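Local coordinates for protein inositol-1,4,5-trisphosphate 5-phosphatase 1 (Schizosaccharomyces pombe, PDB 1I9Z) that removes the 5-phosphate from soluble and lipid inositol phosphates, controlling phosphoinositide levels in membrane trafficking and signalling, at residues N45-E50 / K89-G94; L188-R191 / S195-N198; I255-T260 / R307-T312; V103-G108 / P125-V130. All blocks are in the same frame, centred on the assembly; numbering follows the deposited sequence.

Interaction 1. Residues N45-E50 / K89-G94; sequences NWLFPE and KRLLNG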
loop_
_atom_site.group_PDB
_atom_site.type_symbol
_atom_site.label_atom_id
_atom_site.label_comp_id
_atom_site.label_asym_id
_atom_site.label_seq_id
_atom_site.Cartn_x
_atom_site.Cartn_y
_atom_site.Cartn_z
ATOM N N ASN A 45 -3.080 -18.028 -7.492
ATOM C CA ASN A 45 -1.752 -18.116 -6.842
ATOM C C ASN A 45 -1.314 -16.768 -6.310
ATOM O O ASN A 45 -0.513 -16.671 -5.357
ATOM C CB ASN A 45 -0.715 -18.656 -7.848
ATOM C CG ASN A 45 -0.943 -20.157 -8.161
ATOM O OD1 ASN A 45 -0.422 -20.710 -9.171
ATOM N ND2 ASN A 45 -1.736 -20.834 -7.281
ATOM N N TRP A 46 -1.863 -15.722 -6.907
ATOM C CA TRP A 46 -1.488 -14.378 -6.474
ATOM C C TRP A 46 -2.340 -13.805 -5.327
ATOM O O TRP A 46 -1.844 -13.308 -4.312
ATOM C CB TRP A 46 -1.480 -13.467 -7.724
ATOM C CG TRP A 46 -1.230 -11.969 -7.432
ATOM C CD1 TRP A 46 -0.326 -11.430 -6.553
ATOM C CD2 TRP A 46 -1.852 -10.868 -8.091
ATOM N NE1 TRP A 46 -0.328 -10.035 -6.645
ATOM C CE2 TRP A 46 -1.254 -9.666 -7.587
ATOM C CE3 TRP A 46 -2.854 -10.774 -9.085
ATOM C CZ2 TRP A 46 -1.635 -8.411 -8.031
ATOM C CZ3 TRP A 46 -3.244 -9.557 -9.539
ATOM C CH2 TRP A 46 -2.638 -8.349 -9.029
ATOM N N LEU A 47 -3.656 -13.885 -5.500
ATOM C CA LEU A 47 -4.568 -13.351 -4.519
ATOM C C LEU A 47 -4.925 -14.270 -3.355
ATOM O O LEU A 47 -5.355 -13.773 -2.303
ATOM C CB LEU A 47 -5.846 -12.862 -5.246
ATOM C CG LEU A 47 -5.959 -11.362 -5.664
ATOM C CD1 LEU A 47 -4.610 -10.605 -5.729
ATOM C CD2 LEU A 47 -6.752 -11.201 -6.951
ATOM N N PHE A 48 -4.766 -15.601 -3.516
ATOM C CA PHE A 48 -5.066 -16.530 -2.380
ATOM C C PHE A 48 -3.816 -17.419 -2.239
ATOM O O PHE A 48 -3.880 -18.655 -2.324
ATOM C CB PHE A 48 -6.279 -17.373 -2.758
ATOM C CG PHE A 48 -7.447 -16.538 -3.200
ATOM C CD1 PHE A 48 -8.090 -16.805 -4.396
ATOM C CD2 PHE A 48 -7.937 -15.541 -2.360
ATOM C CE1 PHE A 48 -9.260 -16.064 -4.756
ATOM C CE2 PHE A 48 -9.071 -14.802 -2.687
ATOM C CZ PHE A 48 -9.730 -15.068 -3.891
ATOM N N PRO A 49 -2.664 -16.785 -2.041
ATOM C CA PRO A 49 -1.395 -17.507 -1.926
ATOM C C PRO A 49 -1.179 -18.333 -0.714
ATOM O O PRO A 49 -0.420 -19.323 -0.765
ATOM C CB PRO A 49 -0.372 -16.391 -1.977
ATOM C CG PRO A 49 -1.072 -15.349 -1.066
ATOM C CD PRO A 49 -2.492 -15.362 -1.659
ATOM N N GLU A 50 -1.800 -17.931 0.384
ATOM C CA GLU A 50 -1.584 -18.649 1.641
ATOM C C GLU A 50 -2.763 -19.510 1.952
ATOM O O GLU A 50 -3.822 -19.378 1.330
ATOM C CB GLU A 50 -1.362 -17.671 2.836
ATOM C CG GLU A 50 -2.178 -16.331 2.819
ATOM C CD GLU A 50 -3.683 -16.497 2.439
ATOM O OE1 GLU A 50 -4.406 -17.177 3.219
ATOM O OE2 GLU A 50 -4.135 -15.959 1.369
ATOM N N LYS A 89 -13.196 -9.141 -8.752
ATOM C CA LYS A 89 -14.432 -9.293 -8.010
ATOM C C LYS A 89 -14.964 -10.731 -8.158
ATOM O O LYS A 89 -15.420 -11.325 -7.189
ATOM C CB LYS A 89 -15.476 -8.295 -8.550
ATOM C CG LYS A 89 -16.805 -8.166 -7.754
ATOM C CD LYS A 89 -17.820 -7.149 -8.456
ATOM C CE LYS A 89 -17.365 -5.607 -8.366
ATOM N NZ LYS A 89 -16.161 -5.068 -9.205
ATOM N N ARG A 90 -14.914 -11.277 -9.367
ATOM C CA ARG A 90 -15.459 -12.664 -9.569
ATOM C C ARG A 90 -14.637 -13.647 -8.734
ATOM O O ARG A 90 -15.143 -14.569 -8.091
ATOM C CB ARG A 90 -15.370 -13.088 -11.027
ATOM C CG ARG A 90 -16.725 -13.335 -11.667
ATOM C CD ARG A 90 -16.616 -13.627 -13.172
ATOM N NE ARG A 90 -16.092 -12.456 -13.878
ATOM C CZ ARG A 90 -15.410 -12.503 -15.025
ATOM N NH1 ARG A 90 -15.165 -13.676 -15.605
ATOM N NH2 ARG A 90 -14.963 -11.391 -15.587
ATOM N N LEU A 91 -13.348 -13.442 -8.751
ATOM C CA LEU A 91 -12.469 -14.322 -8.011
ATOM C C LEU A 91 -12.678 -14.230 -6.495
ATOM O O LEU A 91 -12.795 -15.271 -5.793
ATOM C CB LEU A 91 -11.041 -13.977 -8.479
ATOM C CG LEU A 91 -9.828 -14.855 -8.278
ATOM C CD1 LEU A 91 -9.974 -16.292 -8.874
ATOM C CD2 LEU A 91 -8.703 -14.094 -8.985
ATOM N N LEU A 92 -12.790 -13.014 -5.948
ATOM C CA LEU A 92 -13.032 -12.865 -4.514
ATOM C C LEU A 92 -14.408 -13.458 -4.078
ATOM O O LEU A 92 -14.537 -14.060 -3.003
ATOM C CB LEU A 92 -13.015 -11.381 -4.127
ATOM C CG LEU A 92 -11.667 -10.703 -4.231
ATOM C CD1 LEU A 92 -11.790 -9.228 -3.805
ATOM C CD2 LEU A 92 -10.687 -11.468 -3.317
ATOM N N ASN A 93 -15.430 -13.261 -4.902
ATOM C CA ASN A 93 -16.737 -13.752 -4.533
ATOM C C ASN A 93 -16.861 -15.248 -4.707
ATOM O O ASN A 93 -17.645 -15.906 -3.981
ATOM C CB ASN A 93 -17.795 -12.971 -5.296
ATOM C CG ASN A 93 -17.986 -11.572 -4.717
ATOM O OD1 ASN A 93 -18.274 -11.412 -3.530
ATOM N ND2 ASN A 93 -17.820 -10.567 -5.544
ATOM N N GLY A 94 -16.058 -15.776 -5.631
ATOM C CA GLY A 94 -16.008 -17.199 -5.904
ATOM C C GLY A 94 -15.568 -17.983 -4.682
ATOM O O GLY A 94 -15.853 -19.186 -4.539
#
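Against one face of the six-stranded sheet, Leu47 and Phe48, where helix 44-47 gives way to loop, pack onto Leu91 and Leu92 near the end of helix 78-94. Phe48 is the first residue to leave helical backbone geometry, and its side chain sets out toward the second helix. Its ring carbon CG sits anti to the carbonyl carbon (chi1 -53°), which sends the far half of the ring out to the helix surface. The contact is made by that half: Phe48 CE1 lies 3.8 Å from Leu91 CG, and Phe48 CE2 the same 3.8 Å from Leu92 CD2, with the methyl approaching obliquely. At the ring edge, close to its plane, Phe48 CZ lies 3.6 Å from the carbonyl oxygen Leu91 O. The side chains of Phe48 and Leu91 run past each other in opposite directions. The branches Leu47 CD2 and Leu91 CD2 also touch, at 4.0 Å. Replacing Phe48 with alanine would probably open a gap beside Leu91 and Leu92 and strip Tyr58 of the sheet of an aromatic neighbour. Leu47 also rests on Phe28 and Ala30, and Leu92 on Tyr58 and Phe118, so both helices are seated on strands of one sheet. Such apolar helix-on-sheet packing is characteristic of the outer layers of the DNase I-like alpha/beta sandwich that forms this protein's catalytic 5-phosphatase domain.

Interaction 2. Residues L188-R191 / S195-N198; sequences LRFR and SIFN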
loop_
_atom_site.group_PDB
_atom_site.type_symbol
_atom_site.label_atom_id
_atom_site.label_comp_id
_atom_site.label_asym_id
_atom_site.label_seq_id
_atom_site.Cartn_x
_atom_site.Cartn_y
_atom_site.Cartn_z
ATOM N N LEU A 188 0.121 14.758 -4.207
ATOM C CA LEU A 188 -1.130 14.039 -4.028
ATOM C C LEU A 188 -1.958 14.765 -2.959
ATOM O O LEU A 188 -1.490 14.976 -1.825
ATOM C CB LEU A 188 -0.804 12.620 -3.592
ATOM C CG LEU A 188 -1.186 11.255 -4.157
ATOM C CD1 LEU A 188 -1.558 11.229 -5.668
ATOM C CD2 LEU A 188 -0.040 10.318 -3.782
ATOM N N ARG A 189 -3.162 15.174 -3.308
ATOM C CA ARG A 189 -4.003 15.868 -2.334
ATOM C C ARG A 189 -5.410 15.385 -2.521
ATOM O O ARG A 189 -5.872 15.334 -3.648
ATOM C CB ARG A 189 -3.980 17.355 -2.607
ATOM C CG ARG A 189 -2.672 17.975 -2.161
ATOM C CD ARG A 189 -2.779 18.281 -0.676
ATOM N NE ARG A 189 -1.613 19.042 -0.241
ATOM C CZ ARG A 189 -0.409 18.503 -0.107
ATOM N NH1 ARG A 189 -0.229 17.213 -0.352
ATOM N NH2 ARG A 189 0.618 19.255 0.234
ATOM N N PHE A 190 -6.065 15.007 -1.430
ATOM C CA PHE A 190 -7.456 14.537 -1.552
ATOM C C PHE A 190 -8.381 15.736 -1.351
ATOM O O PHE A 190 -7.986 16.833 -1.693
ATOM C CB PHE A 190 -7.742 13.471 -0.532
ATOM C CG PHE A 190 -6.848 12.248 -0.654
ATOM C CD1 PHE A 190 -5.732 12.137 0.152
ATOM C CD2 PHE A 190 -7.170 11.200 -1.490
ATOM C CE1 PHE A 190 -4.931 10.960 0.157
ATOM C CE2 PHE A 190 -6.385 10.033 -1.507
ATOM C CZ PHE A 190 -5.260 9.933 -0.657
ATOM N N ARG A 191 -9.579 15.574 -0.819
ATOM C CA ARG A 191 -10.447 16.760 -0.623
ATOM C C ARG A 191 -9.904 17.757 0.404
ATOM O O ARG A 191 -9.260 17.372 1.412
ATOM C CB ARG A 191 -11.833 16.324 -0.170
ATOM C CG ARG A 191 -12.410 15.318 -1.169
ATOM C CD ARG A 191 -13.889 14.969 -0.895
ATOM N NE ARG A 191 -14.809 16.102 -1.057
ATOM C CZ ARG A 191 -16.047 16.147 -0.546
ATOM N NH1 ARG A 191 -16.510 15.132 0.165
ATOM N NH2 ARG A 191 -16.831 17.207 -0.755
ATOM N N SER A 195 -3.426 15.545 2.843
ATOM C CA SER A 195 -2.255 14.892 2.261
ATOM C C SER A 195 -2.217 13.415 2.569
ATOM O O SER A 195 -3.007 12.899 3.337
ATOM C CB SER A 195 -0.953 15.502 2.789
ATOM O OG SER A 195 -0.664 14.953 4.081
ATOM N N ILE A 196 -1.258 12.711 1.984
ATOM C CA ILE A 196 -1.200 11.278 2.262
ATOM C C ILE A 196 -0.701 10.972 3.693
ATOM O O ILE A 196 -0.997 9.903 4.285
ATOM C CB ILE A 196 -0.250 10.526 1.247
ATOM C CG1 ILE A 196 1.180 11.071 1.308
ATOM C CG2 ILE A 196 -0.798 10.602 -0.171
ATOM C CD1 ILE A 196 2.180 10.125 0.708
ATOM N N PHE A 197 0.006 11.931 4.294
ATOM C CA PHE A 197 0.611 11.664 5.585
ATOM C C PHE A 197 -0.292 11.779 6.769
ATOM O O PHE A 197 -0.002 11.219 7.845
ATOM C CB PHE A 197 1.852 12.554 5.766
ATOM C CG PHE A 197 2.893 12.339 4.691
ATOM C CD1 PHE A 197 3.020 13.242 3.633
ATOM C CD2 PHE A 197 3.692 11.195 4.704
ATOM C CE1 PHE A 197 3.920 13.024 2.596
ATOM C CE2 PHE A 197 4.608 10.947 3.676
ATOM C CZ PHE A 197 4.722 11.866 2.615
ATOM N N ASN A 198 -1.424 12.455 6.556
ATOM C CA ASN A 198 -2.413 12.681 7.588
ATOM C C ASN A 198 -3.267 11.431 7.836
ATOM O O ASN A 198 -4.488 11.559 7.800
ATOM C CB ASN A 198 -3.358 13.828 7.135
ATOM C CG ASN A 198 -2.627 15.182 6.858
ATOM O OD1 ASN A 198 -3.051 15.986 5.950
ATOM N ND2 ASN A 198 -1.577 15.470 7.651
HETATM O O HOH W 1 0.311 14.146 -0.035
#
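The Phe190 ring turns its edge to the 195-198 backbone: Phe190 CE1 is 4.2 Å from Ser195 O, which lies near the ring plane, while the methyl Ile196 CG2 approaches the same carbon obliquely. Ile196 reaches a second ring with its other branch, Ile196 CG1 resting 3.6 Å above one face of Phe197, offset toward the rim. A third flat group, the Arg189 guanidinium, is held by the carbonyl one residue back. Arg189 NH1 donates to Leu188 O at 3.0 Å with an N-H...O angle of 142°; the oxygen lies almost in the guanidinium plane, although the nitrogen stands above the carbonyl plane. Bending of the arginine chain at chi2 (-84°) folds the group back in this way and sets Arg189 NH1 3.6 Å from Ser195 CB. All of this belongs to the loop joining helix 174-187 to strand 201-205, which doubles back on itself over the five-stranded sheet. The side chains of Leu188, Phe190 and Ile196 rest on that sheet, Ile196 against Cys161 and Ile163. Leu188 CD2 meets Ile196 CG2 at 3.7 Å, the two side chains crossing at a slant. The backbones are joined through a water, which donates to Leu188 O at 2.7 Å and accepts from Ile196 N at 2.9 Å. The returning arm contains an ST turn, Ser195 OG accepting from Phe197 N, while Ser195 N makes a fairly straight bond (165°) to Asn198 OD1.

Interaction 3. Residues I255-T260 / R307-T312; sequences ITFPPT and RPIYAT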
loop_
_atom_site.group_PDB
_atom_site.type_symbol
_atom_site.label_atom_id
_atom_site.label_comp_id
_atom_site.label_asym_id
_atom_site.label_seq_id
_atom_site.Cartn_x
_atom_site.Cartn_y
_atom_site.Cartn_z
ATOM N N ILE A 255 13.392 -8.810 2.047
ATOM C CA ILE A 255 13.024 -9.481 0.800
ATOM C C ILE A 255 13.681 -10.841 0.754
ATOM O O ILE A 255 14.931 -10.943 0.854
ATOM C CB ILE A 255 13.465 -8.625 -0.419
ATOM C CG1 ILE A 255 12.624 -7.337 -0.437
ATOM C CG2 ILE A 255 13.373 -9.411 -1.733
ATOM C CD1 ILE A 255 13.174 -6.332 -1.432
ATOM N N THR A 256 12.848 -11.872 0.665
ATOM C CA THR A 256 13.329 -13.242 0.579
ATOM C C THR A 256 12.990 -13.877 -0.764
ATOM O O THR A 256 13.227 -15.084 -0.967
ATOM C CB THR A 256 12.763 -14.108 1.713
ATOM O OG1 THR A 256 11.326 -14.171 1.597
ATOM C CG2 THR A 256 13.133 -13.477 3.102
ATOM N N PHE A 257 12.433 -13.076 -1.673
ATOM C CA PHE A 257 12.092 -13.572 -3.009
ATOM C C PHE A 257 13.034 -13.012 -4.047
ATOM O O PHE A 257 13.600 -11.941 -3.862
ATOM C CB PHE A 257 10.616 -13.214 -3.343
ATOM C CG PHE A 257 10.284 -11.776 -3.153
ATOM C CD1 PHE A 257 10.389 -10.860 -4.221
ATOM C CD2 PHE A 257 9.835 -11.322 -1.905
ATOM C CE1 PHE A 257 10.022 -9.479 -4.024
ATOM C CE2 PHE A 257 9.481 -9.964 -1.692
ATOM C CZ PHE A 257 9.568 -9.045 -2.759
ATOM N N PRO A 258 13.206 -13.711 -5.182
ATOM C CA PRO A 258 14.103 -13.242 -6.231
ATOM C C PRO A 258 13.576 -11.998 -6.958
ATOM O O PRO A 258 12.366 -11.709 -6.865
ATOM C CB PRO A 258 14.183 -14.431 -7.191
ATOM C CG PRO A 258 13.489 -15.632 -6.465
ATOM C CD PRO A 258 12.556 -15.011 -5.520
ATOM N N PRO A 259 14.453 -11.243 -7.628
ATOM C CA PRO A 259 14.148 -10.035 -8.412
ATOM C C PRO A 259 12.955 -10.413 -9.313
ATOM O O PRO A 259 12.928 -11.523 -9.940
ATOM C CB PRO A 259 15.412 -9.866 -9.249
ATOM C CG PRO A 259 16.509 -10.160 -8.165
ATOM C CD PRO A 259 15.921 -11.421 -7.484
ATOM N N THR A 260 11.930 -9.542 -9.288
ATOM C CA THR A 260 10.702 -9.805 -9.982
ATOM C C THR A 260 10.690 -9.321 -11.415
ATOM O O THR A 260 9.679 -9.465 -12.095
ATOM C CB THR A 260 9.554 -9.085 -9.273
ATOM O OG1 THR A 260 9.909 -7.664 -9.104
ATOM C CG2 THR A 260 9.335 -9.700 -7.864
ATOM N N ARG A 307 6.999 -10.423 -12.192
ATOM C CA ARG A 307 6.152 -11.287 -11.324
ATOM C C ARG A 307 5.357 -10.386 -10.436
ATOM O O ARG A 307 5.828 -9.287 -10.086
ATOM C CB ARG A 307 6.966 -12.145 -10.358
ATOM C CG ARG A 307 7.833 -13.161 -11.079
ATOM C CD ARG A 307 6.962 -14.517 -11.366
ATOM N NE ARG A 307 7.878 -15.381 -12.083
ATOM C CZ ARG A 307 8.050 -15.422 -13.395
ATOM N NH1 ARG A 307 7.308 -14.703 -14.260
ATOM N NH2 ARG A 307 9.149 -16.049 -13.863
ATOM N N PRO A 308 4.120 -10.785 -10.077
ATOM C CA PRO A 308 3.265 -10.020 -9.188
ATOM C C PRO A 308 3.787 -10.270 -7.761
ATOM O O PRO A 308 4.528 -11.275 -7.518
ATOM C CB PRO A 308 1.836 -10.630 -9.398
ATOM C CG PRO A 308 2.111 -12.029 -9.883
ATOM C CD PRO A 308 3.501 -12.054 -10.538
ATOM N N ILE A 309 3.445 -9.367 -6.836
ATOM C CA ILE A 309 3.861 -9.527 -5.428
ATOM C C ILE A 309 2.675 -9.196 -4.509
ATOM O O ILE A 309 1.618 -8.688 -4.963
ATOM C CB ILE A 309 5.024 -8.561 -5.047
ATOM C CG1 ILE A 309 4.619 -7.112 -5.317
ATOM C CG2 ILE A 309 6.260 -8.893 -5.870
ATOM C CD1 ILE A 309 5.589 -6.039 -4.673
ATOM N N TYR A 310 2.789 -9.555 -3.233
ATOM C CA TYR A 310 1.763 -9.168 -2.281
ATOM C C TYR A 310 2.384 -9.013 -0.899
ATOM O O TYR A 310 3.509 -9.506 -0.646
ATOM C CB TYR A 310 0.586 -10.181 -2.218
ATOM C CG TYR A 310 0.973 -11.513 -1.584
ATOM C CD1 TYR A 310 0.849 -11.699 -0.201
ATOM C CD2 TYR A 310 1.530 -12.515 -2.340
ATOM C CE1 TYR A 310 1.263 -12.891 0.415
ATOM C CE2 TYR A 310 1.992 -13.716 -1.730
ATOM C CZ TYR A 310 1.842 -13.891 -0.382
ATOM O OH TYR A 310 2.215 -15.092 0.196
ATOM N N ALA A 311 1.650 -8.351 -0.008
ATOM C CA ALA A 311 2.077 -8.218 1.375
ATOM C C ALA A 311 0.788 -8.322 2.183
ATOM O O ALA A 311 -0.301 -7.942 1.676
ATOM C CB ALA A 311 2.764 -6.825 1.618
ATOM N N THR A 312 0.887 -8.845 3.423
ATOM C CA THR A 312 -0.291 -8.905 4.282
ATOM C C THR A 312 -0.030 -8.128 5.580
ATOM O O THR A 312 1.129 -8.021 6.058
ATOM C CB THR A 312 -0.667 -10.360 4.625
ATOM O OG1 THR A 312 0.479 -11.031 5.167
ATOM C CG2 THR A 312 -1.134 -11.077 3.402
#
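Thr260 and Arg307 are joined by a backbone hydrogen bond, Arg307 N to Thr260 O at 2.8 Å. The donor lies in the carbonyl plane and the N-H...O angle is 156°. Next to it the methyls Thr260 CG2 and Ile309 CG2 touch at 3.8 Å, their side chains crossing at about a right angle. Ile309 CG2 also meets Phe257 CE1 at 4.2 Å, approaching that ring obliquely. Thr260 can face two ways because its methyl is anti to the carbonyl carbon while OG1 lies between N and C (chi1 52°): the methyl serves Ile309 and the hydroxyl bonds Asp283 of strand 283-288. In the next shell, Phe257 O is bonded by Trp281, and the Arg307 side chain leads away from Thr260 to Thr267 O and to cation-pi contacts with Phe263 and Tyr302. Tyr261 and Lys262, which follow Thr260, line the pocket of the bound inositol 1,4-bisphosphate, as does Asp305, two residues before Arg307; the Thr260 side chain itself is about 11 Å from that ligand. One directional bond beside a small apolar patch is thus consistent with holding the two pocket-bearing segments together at a buried point.

Interaction 4. Residues V103-G108 / P125-V130; sequences VQLRSG and PSIKNV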
loop_
_atom_site.group_PDB
_atom_site.type_symbol
_atom_site.label_atom_id
_atom_site.label_comp_id
_atom_site.label_asym_id
_atom_site.label_seq_id
_atom_site.Cartn_x
_atom_site.Cartn_y
_atom_site.Cartn_z
ATOM N N VAL A 103 -17.319 -6.310 -2.131
ATOM C CA VAL A 103 -17.780 -5.273 -3.001
ATOM C C VAL A 103 -16.570 -4.371 -3.298
ATOM O O VAL A 103 -15.635 -4.276 -2.476
ATOM C CB VAL A 103 -18.856 -4.393 -2.351
ATOM C CG1 VAL A 103 -20.142 -5.226 -2.121
ATOM C CG2 VAL A 103 -18.341 -3.808 -1.071
ATOM N N GLN A 104 -16.613 -3.717 -4.463
ATOM C CA GLN A 104 -15.542 -2.763 -4.806
ATOM C C GLN A 104 -15.949 -1.438 -4.191
ATOM O O GLN A 104 -17.015 -0.853 -4.488
ATOM C CB GLN A 104 -15.406 -2.626 -6.324
ATOM C CG GLN A 104 -14.526 -1.426 -6.788
ATOM C CD GLN A 104 -14.419 -1.425 -8.285
ATOM O OE1 GLN A 104 -14.264 -2.495 -8.885
ATOM N NE2 GLN A 104 -14.531 -0.236 -8.916
ATOM N N LEU A 105 -15.103 -0.947 -3.325
ATOM C CA LEU A 105 -15.345 0.319 -2.682
ATOM C C LEU A 105 -15.129 1.433 -3.697
ATOM O O LEU A 105 -15.970 2.373 -3.869
ATOM C CB LEU A 105 -14.360 0.472 -1.519
ATOM C CG LEU A 105 -14.516 1.610 -0.555
ATOM C CD1 LEU A 105 -15.835 1.382 0.240
ATOM C CD2 LEU A 105 -13.274 1.654 0.412
ATOM N N ARG A 106 -13.975 1.387 -4.355
ATOM C CA ARG A 106 -13.616 2.438 -5.307
ATOM C C ARG A 106 -12.373 2.037 -6.111
ATOM O O ARG A 106 -11.602 1.179 -5.647
ATOM C CB ARG A 106 -13.251 3.762 -4.568
ATOM C CG ARG A 106 -13.230 4.903 -5.673
ATOM C CD ARG A 106 -12.390 6.254 -5.753
ATOM N NE ARG A 106 -12.997 7.193 -4.891
ATOM C CZ ARG A 106 -13.060 8.531 -4.818
ATOM N NH1 ARG A 106 -12.556 9.538 -5.596
ATOM N NH2 ARG A 106 -13.754 8.865 -3.748
ATOM N N SER A 107 -12.196 2.637 -7.283
ATOM C CA SER A 107 -11.016 2.422 -8.099
ATOM C C SER A 107 -10.631 3.765 -8.681
ATOM O O SER A 107 -11.437 4.700 -8.793
ATOM C CB SER A 107 -11.174 1.382 -9.240
ATOM O OG SER A 107 -11.951 1.923 -10.291
ATOM N N GLY A 108 -9.380 3.854 -9.080
ATOM C CA GLY A 108 -8.852 5.081 -9.658
ATOM C C GLY A 108 -7.859 4.671 -10.744
ATOM O O GLY A 108 -7.325 3.527 -10.707
ATOM N N PRO A 125 -20.267 -0.786 6.758
ATOM C CA PRO A 125 -20.784 0.210 7.706
ATOM C C PRO A 125 -19.703 0.967 8.444
ATOM O O PRO A 125 -19.945 2.075 8.901
ATOM C CB PRO A 125 -21.638 -0.627 8.662
ATOM C CG PRO A 125 -22.119 -1.758 7.804
ATOM C CD PRO A 125 -20.882 -2.110 6.990
ATOM N N SER A 126 -18.505 0.385 8.523
ATOM C CA SER A 126 -17.393 0.989 9.259
ATOM C C SER A 126 -16.584 1.931 8.400
ATOM O O SER A 126 -15.854 2.747 8.927
ATOM C CB SER A 126 -16.403 -0.097 9.758
ATOM O OG SER A 126 -16.948 -0.954 10.744
ATOM N N ILE A 127 -16.765 1.867 7.083
ATOM C CA ILE A 127 -15.909 2.660 6.168
ATOM C C ILE A 127 -16.528 3.966 5.756
ATOM O O ILE A 127 -17.659 3.974 5.246
ATOM C CB ILE A 127 -15.547 1.780 4.949
ATOM C CG1 ILE A 127 -14.593 0.660 5.447
ATOM C CG2 ILE A 127 -14.846 2.654 3.856
ATOM C CD1 ILE A 127 -14.274 -0.465 4.420
ATOM N N LYS A 128 -15.822 5.072 6.005
ATOM C CA LYS A 128 -16.370 6.377 5.720
ATOM C C LYS A 128 -15.316 7.320 5.130
ATOM O O LYS A 128 -14.108 7.035 5.223
ATOM C CB LYS A 128 -16.903 6.990 7.034
ATOM C CG LYS A 128 -18.047 6.152 7.701
ATOM C CD LYS A 128 -19.404 6.435 7.030
ATOM C CE LYS A 128 -20.520 5.425 7.476
ATOM N NZ LYS A 128 -20.329 4.097 6.720
ATOM N N ASN A 129 -15.789 8.429 4.541
ATOM C CA ASN A 129 -14.898 9.457 3.990
ATOM C C ASN A 129 -13.880 8.914 2.960
ATOM O O ASN A 129 -12.664 9.284 2.964
ATOM C CB ASN A 129 -14.156 10.148 5.141
ATOM C CG ASN A 129 -15.116 10.582 6.265
ATOM O OD1 ASN A 129 -16.132 11.203 5.975
ATOM N ND2 ASN A 129 -14.803 10.233 7.537
ATOM N N VAL A 130 -14.374 8.069 2.054
ATOM C CA VAL A 130 -13.526 7.540 1.023
ATOM C C VAL A 130 -13.221 8.655 0.013
ATOM O O VAL A 130 -14.153 9.300 -0.523
ATOM C CB VAL A 130 -14.215 6.390 0.267
ATOM C CG1 VAL A 130 -13.302 5.880 -0.790
ATOM C CG2 VAL A 130 -14.654 5.246 1.225
#
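Leu105 reaches from strand 102-110 of one sheet to Ile127 and Val130 of the other. Its CB points at the second strand, and with CG anti to the backbone nitrogen (chi1 -171°) the branch extends across. Leu105 CG comes to 4.1 Å from Val130 CG2. At the tip, Leu105 CD1 is 4.0 Å from Ile127 CG2, and Leu105 CD2 lies 3.9 Å from both Ile127 CG2 and Val130 CG2. Leucine and valine therefore meet tip to tip, whereas the isoleucine crosses at a slant. The two strand segments run nearly parallel, 16° apart, with axes 9.6 Å from each other: a distance of face-to-face sheet packing, not of paired strands. Leu105 and Arg106 both pair with Ile117 and both point toward the second sheet, consistent with a classic beta bulge. Arg106, its chain bent at chi3, has NH2 3.3 Å from Val130 O, beside the apolar cluster. Were Leu105 an alanine, Ile127 and Val130 would probably lose their shared partner and a gap would open between the sheets. Leu124 touches Leu105, and Phe153 backs Ile127 and Val130. Branched aliphatic carbons from both sheets interlock here, so the Leu105 part of the join rests on shape and on burial of apolar surface.

In the fold
Interaction 3 is fully buried, and interaction 2 mostly so; interactions 1 and 4 are only partly buried. Interactions 1 and 4 are mainly apolar, though Arg106 borders the second, and they join different layers: the first lays helices on the six-stranded sheet, the other joins its outermost strand 102-110 to strand 127-136 at the edge of the five-stranded sheet. Lys89 and Gln104 link them by a weak hydrogen bond. Interaction 3 adds a backbone bond just ahead of strand 309-320 of the same six-stranded sheet and meets interaction 1 through Trp46 NE1 and Ile309 O. Interaction 2, loop against loop across a water, covers the five-stranded sheet, its centre 28 Å from that of interaction 3.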